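Local coordinates for periplasmic binding protein/LacI transcriptional regulator (Brachyspira murdochii, PDB 4KQC), which probably binds a carbohydrate as the periplasmic solute-binding component of an ABC transporter, at residues Q189-G203 with N213-K225. Sequence-based numbering, arbitrary orientation.
Sequences QNEADIANEVNALRG and NEAMARGFLVVYK. With NO3 (nitrate ion), chain D.
Ala195 and Gly219 bring the two backbones together, their CA atoms 4.8 Å apart, where helices 191-199 and 214-223 cross at -61° with axes 7.7 Å from each other. They are the helices of two consecutive right-handed beta-alpha-beta crossovers that share parallel strand 208-211, in one of the two Rossmann-like domains of a type I periplasmic binding protein. Gly219 makes the close approach possible: Ile194 CG2 is pressed against the bare Gly219 CA, 3.6 Å away. The other branch of Ile194 runs out to CD1, which lies against Ala215 and meets the selenomethionine methyl, Met216 CE, at 3.6 Å. Met216 starts off away from helix 191-199, but bends at chi2 and chi3 bring that methyl back across Ile194 at about a right angle.

Further along, Ala195 CB rests on Val222 CG1, and Val198 CG1, anti to its backbone N (chi1 172°), fits among Val223, the edge of the Tyr224 ring and Phe220 CD1. Phe220 and Leu201 continue inward onto Ile209 of the central strand. Beyond helix 191-199, Arg202 packs its CD on Val223 CG1 while NE and NH2 grip Asn199 OD1 side-on; the Tyr224 hydroxyl, close by, is hydrogen-bonded to Asp238. A nitrate, probably from the crystallisation liquor, accepts from Ala192 N in the first turn of its helix.

Asn213 ties the N-terminal ends together. Its OD1 caps helix 214-223 by accepting from Met216 N, and its ND2 donates to Gln189 OE1 at 2.8 Å, the oxygen lying in the Asn213 amide plane.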
loop_
_atom_site.group_PDB
_atom_site.type_symbol
_atom_site.label_atom_id
_atom_site.label_comp_id
_atom_site.label_asym_id
_atom_site.label_seq_id
_atom_site.Cartn_x
_atom_site.Cartn_y
_atom_site.Cartn_z
ATOM N N GLN A 189 13.702 -3.205 -1.746
ATOM C CA GLN A 189 12.846 -3.351 -0.559
ATOM C C GLN A 189 13.369 -4.434 0.389
ATOM O O GLN A 189 12.630 -4.906 1.224
ATOM C CB GLN A 189 11.416 -3.646 -0.999
ATOM C CG GLN A 189 10.746 -2.445 -1.745
ATOM C CD GLN A 189 9.281 -2.675 -1.940
ATOM O OE1 GLN A 189 8.533 -2.817 -0.950
ATOM N NE2 GLN A 189 8.853 -2.800 -3.196
ATOM N N ASN A 190 14.631 -4.832 0.211
ATOM C CA ASN A 190 15.242 -5.805 1.119
ATOM C C ASN A 190 15.687 -5.129 2.405
ATOM O O ASN A 190 15.885 -3.921 2.502
ATOM C CB ASN A 190 16.379 -6.546 0.435
ATOM C CG ASN A 190 15.899 -7.272 -0.812
ATOM O OD1 ASN A 190 14.850 -7.875 -0.786
ATOM N ND2 ASN A 190 16.655 -7.222 -1.886
ATOM N N GLU A 191 15.865 -5.976 3.411
ATOM C CA GLU A 191 16.142 -5.545 4.804
ATOM C C GLU A 191 17.313 -4.626 5.007
ATOM O O GLU A 191 17.167 -3.563 5.658
ATOM C CB GLU A 191 16.358 -6.833 5.630
ATOM C CG GLU A 191 16.834 -6.670 7.057
ATOM C CD GLU A 191 17.061 -8.017 7.717
ATOM O OE1 GLU A 191 18.135 -8.661 7.544
ATOM O OE2 GLU A 191 16.117 -8.425 8.397
ATOM N N ALA A 192 18.477 -4.988 4.482
ATOM C CA ALA A 192 19.631 -4.159 4.706
ATOM C C ALA A 192 19.466 -2.838 4.009
ATOM O O ALA A 192 19.904 -1.844 4.525
ATOM C CB ALA A 192 20.916 -4.809 4.225
ATOM N N ASP A 193 18.878 -2.830 2.811
ATOM C CA ASP A 193 18.822 -1.597 2.070
ATOM C C ASP A 193 17.938 -0.571 2.798
ATOM O O ASP A 193 18.279 0.577 2.879
ATOM C CB ASP A 193 18.371 -1.880 0.629
ATOM C CG ASP A 193 19.491 -2.597 -0.219
ATOM O OD1 ASP A 193 20.703 -2.325 0.040
ATOM O OD2 ASP A 193 19.185 -3.356 -1.206
ATOM N N ILE A 194 16.852 -1.050 3.390
ATOM C CA ILE A 194 15.937 -0.175 4.102
ATOM C C ILE A 194 16.578 0.224 5.437
ATOM O O ILE A 194 16.613 1.394 5.776
ATOM C CB ILE A 194 14.602 -0.842 4.339
ATOM C CG1 ILE A 194 13.907 -1.213 3.024
ATOM C CG2 ILE A 194 13.744 0.122 5.125
ATOM C CD1 ILE A 194 12.795 -2.203 3.236
ATOM N N ALA A 195 17.141 -0.746 6.169
ATOM C CA ALA A 195 17.785 -0.429 7.436
ATOM C C ALA A 195 18.924 0.566 7.276
ATOM O O ALA A 195 19.162 1.438 8.094
ATOM C CB ALA A 195 18.241 -1.697 8.134
ATOM N N ASN A 196 19.690 0.450 6.195
ATOM C CA ASN A 196 20.792 1.354 6.006
ATOM C C ASN A 196 20.307 2.785 5.758
ATOM O O ASN A 196 20.979 3.712 6.094
ATOM C CB ASN A 196 21.625 0.822 4.851
ATOM C CG ASN A 196 22.561 -0.300 5.279
ATOM O OD1 ASN A 196 23.138 -0.258 6.341
ATOM N ND2 ASN A 196 22.790 -1.212 4.406
ATOM N N GLU A 197 19.167 2.934 5.101
ATOM C CA GLU A 197 18.591 4.273 4.920
ATOM C C GLU A 197 18.060 4.804 6.241
ATOM O O GLU A 197 18.263 5.960 6.532
ATOM C CB GLU A 197 17.429 4.248 3.931
ATOM C CG GLU A 197 17.838 3.894 2.555
ATOM C CD GLU A 197 18.543 4.999 1.806
ATOM O OE1 GLU A 197 18.892 6.051 2.371
ATOM O OE2 GLU A 197 18.774 4.785 0.589
ATOM N N VAL A 198 17.475 3.952 7.050
ATOM C CA VAL A 198 16.926 4.392 8.370
ATOM C C VAL A 198 18.071 4.772 9.336
ATOM O O VAL A 198 17.977 5.747 10.117
ATOM C CB VAL A 198 16.000 3.357 8.952
ATOM C CG1 VAL A 198 15.616 3.722 10.358
ATOM C CG2 VAL A 198 14.774 3.156 8.051
ATOM N N ASN A 199 19.213 4.105 9.212
ATOM C CA ASN A 199 20.438 4.549 9.958
ATOM C C ASN A 199 20.742 6.037 9.893
ATOM O O ASN A 199 21.133 6.608 10.901
ATOM C CB ASN A 199 21.672 3.804 9.418
ATOM C CG ASN A 199 22.877 3.885 10.373
ATOM O OD1 ASN A 199 22.710 3.699 11.572
ATOM N ND2 ASN A 199 24.079 4.052 9.826
ATOM N N ALA A 200 20.607 6.695 8.721
ATOM C CA ALA A 200 20.906 8.135 8.599
ATOM C C ALA A 200 19.907 8.985 9.287
ATOM O O ALA A 200 20.091 10.198 9.463
ATOM C CB ALA A 200 20.971 8.579 7.119
ATOM N N LEU A 201 18.782 8.387 9.685
ATOM C CA LEU A 201 17.746 9.165 10.339
ATOM C C LEU A 201 17.892 9.147 11.868
ATOM O O LEU A 201 17.144 9.837 12.569
ATOM C CB LEU A 201 16.377 8.647 9.907
ATOM C CG LEU A 201 16.085 8.506 8.434
ATOM C CD1 LEU A 201 14.693 7.968 8.212
ATOM C CD2 LEU A 201 16.238 9.809 7.693
ATOM N N ARG A 202 18.866 8.385 12.377
ATOM C CA ARG A 202 19.123 8.330 13.824
ATOM C C ARG A 202 19.812 9.606 14.316
ATOM O O ARG A 202 20.402 10.372 13.551
ATOM C CB ARG A 202 20.056 7.139 14.142
ATOM C CG ARG A 202 19.439 5.786 13.930
ATOM C CD ARG A 202 20.305 4.738 14.627
ATOM N NE ARG A 202 21.651 4.674 14.054
ATOM C CZ ARG A 202 22.778 4.829 14.726
ATOM N NH1 ARG A 202 22.774 5.018 16.032
ATOM N NH2 ARG A 202 23.931 4.709 14.087
ATOM N N GLY A 203 19.776 9.820 15.609
ATOM C CA GLY A 203 20.614 10.837 16.189
ATOM C C GLY A 203 20.094 12.221 16.070
ATOM O O GLY A 203 20.813 13.144 15.671
ATOM N N ASN A 213 5.078 1.422 3.211
ATOM C CA ASN A 213 4.559 0.078 3.117
ATOM C C ASN A 213 5.092 -0.790 4.240
ATOM O O ASN A 213 5.867 -0.336 5.075
ATOM C CB ASN A 213 4.697 -0.564 1.716
ATOM C CG ASN A 213 6.062 -1.075 1.437
ATOM O OD1 ASN A 213 6.975 -0.793 2.161
ATOM N ND2 ASN A 213 6.220 -1.787 0.315
ATOM N N GLU A 214 4.622 -2.029 4.283
ATOM C CA GLU A 214 5.066 -2.956 5.306
ATOM C C GLU A 214 6.585 -3.245 5.298
ATOM O O GLU A 214 7.231 -3.358 6.334
ATOM C CB GLU A 214 4.271 -4.270 5.116
ATOM C CG GLU A 214 4.578 -5.279 6.150
ATOM C CD GLU A 214 3.830 -6.626 5.851
ATOM O OE1 GLU A 214 3.008 -6.731 4.907
ATOM O OE2 GLU A 214 4.136 -7.566 6.586
ATOM N N ALA A 215 7.185 -3.327 4.110
ATOM C CA ALA A 215 8.603 -3.579 3.999
ATOM C C ALA A 215 9.356 -2.415 4.609
ATOM O O ALA A 215 10.329 -2.616 5.289
ATOM C CB ALA A 215 8.992 -3.730 2.548
HETATM N N MSE A 216 8.918 -1.183 4.350
HETATM C CA MSE A 216 9.531 -0.040 5.013
HETATM C C MSE A 216 9.464 -0.145 6.509
HETATM O O MSE A 216 10.450 0.175 7.198
HETATM C CB MSE A 216 8.931 1.289 4.559
HETATM C CG MSE A 216 8.903 1.669 3.092
HETATM SE SE MSE A 216 10.670 1.649 2.238
HETATM C CE MSE A 216 10.590 -0.122 1.371
ATOM N N ALA A 217 8.298 -0.522 7.035
ATOM C CA ALA A 217 8.137 -0.675 8.492
ATOM C C ALA A 217 9.067 -1.751 9.045
ATOM O O ALA A 217 9.732 -1.529 10.057
ATOM C CB ALA A 217 6.714 -0.982 8.822
ATOM N N ARG A 218 9.176 -2.884 8.361
ATOM C CA ARG A 218 10.139 -3.921 8.829
ATOM C C ARG A 218 11.563 -3.408 8.886
ATOM O O ARG A 218 12.251 -3.661 9.841
ATOM C CB ARG A 218 10.098 -5.188 7.962
ATOM C CG ARG A 218 8.952 -6.137 8.177
ATOM C CD ARG A 218 9.360 -7.557 7.682
ATOM N NE ARG A 218 9.839 -7.563 6.296
ATOM C CZ ARG A 218 9.076 -7.399 5.204
ATOM N NH1 ARG A 218 7.749 -7.240 5.276
ATOM N NH2 ARG A 218 9.640 -7.429 4.005
ATOM N N GLY A 219 12.042 -2.732 7.842
ATOM C CA GLY A 219 13.361 -2.163 7.818
ATOM C C GLY A 219 13.565 -1.161 8.898
ATOM O O GLY A 219 14.604 -1.099 9.555
ATOM N N PHE A 220 12.537 -0.325 9.134
ATOM C CA PHE A 220 12.632 0.628 10.227
ATOM C C PHE A 220 12.809 -0.065 11.596
ATOM O O PHE A 220 13.605 0.429 12.440
ATOM C CB PHE A 220 11.382 1.513 10.206
ATOM C CG PHE A 220 11.160 2.301 11.454
ATOM C CD1 PHE A 220 11.837 3.495 11.686
ATOM C CD2 PHE A 220 10.298 1.819 12.432
ATOM C CE1 PHE A 220 11.609 4.211 12.856
ATOM C CE2 PHE A 220 10.108 2.542 13.616
ATOM C CZ PHE A 220 10.771 3.721 13.794
ATOM N N LEU A 221 12.129 -1.204 11.759
ATOM C CA LEU A 221 12.144 -1.946 13.001
ATOM C C LEU A 221 13.406 -2.759 13.235
ATOM O O LEU A 221 13.598 -3.279 14.325
ATOM C CB LEU A 221 10.873 -2.798 13.094
ATOM C CG LEU A 221 9.560 -2.023 13.264
ATOM C CD1 LEU A 221 8.305 -2.860 12.965
ATOM C CD2 LEU A 221 9.453 -1.368 14.609
ATOM N N VAL A 222 14.261 -2.869 12.220
ATOM C CA VAL A 222 15.644 -3.357 12.406
ATOM C C VAL A 222 16.416 -2.386 13.265
ATOM O O VAL A 222 17.267 -2.815 14.079
ATOM C CB VAL A 222 16.322 -3.512 11.059
ATOM C CG1 VAL A 222 17.841 -3.691 11.243
ATOM C CG2 VAL A 222 15.649 -4.598 10.234
ATOM N N VAL A 223 16.121 -1.082 13.116
ATOM C CA VAL A 223 16.940 -0.019 13.727
ATOM C C VAL A 223 16.325 0.538 15.024
ATOM O O VAL A 223 17.053 0.832 16.012
ATOM C CB VAL A 223 17.097 1.145 12.724
ATOM C CG1 VAL A 223 17.926 2.277 13.264
ATOM C CG2 VAL A 223 17.781 0.625 11.480
ATOM N N TYR A 224 15.021 0.709 14.988
ATOM C CA TYR A 224 14.265 1.251 16.163
ATOM C C TYR A 224 13.429 0.148 16.802
ATOM O O TYR A 224 12.612 -0.500 16.120
ATOM C CB TYR A 224 13.385 2.399 15.738
ATOM C CG TYR A 224 14.171 3.665 15.558
ATOM C CD1 TYR A 224 14.536 4.451 16.662
ATOM C CD2 TYR A 224 14.575 4.103 14.298
ATOM C CE1 TYR A 224 15.246 5.594 16.489
ATOM C CE2 TYR A 224 15.289 5.240 14.151
ATOM C CZ TYR A 224 15.622 5.994 15.246
ATOM O OH TYR A 224 16.361 7.114 15.076
ATOM N N LYS A 225 13.638 -0.094 18.078
ATOM C CA LYS A 225 13.148 -1.287 18.693
ATOM C C LYS A 225 12.461 -1.046 20.007
ATOM O O LYS A 225 11.951 -1.985 20.593
ATOM C CB LYS A 225 14.323 -2.284 18.895
ATOM C CG LYS A 225 14.930 -2.745 17.557
ATOM C CD LYS A 225 15.797 -3.977 17.691
ATOM C CE LYS A 225 17.263 -3.661 17.805
ATOM N NZ LYS A 225 18.056 -4.929 17.617
HETATM N N NO3 D . 19.506 -6.784 1.449
HETATM O O1 NO3 D . 18.972 -7.302 2.412
HETATM O O2 NO3 D . 20.229 -7.583 0.571
HETATM O O3 NO3 D . 19.386 -5.409 1.222
#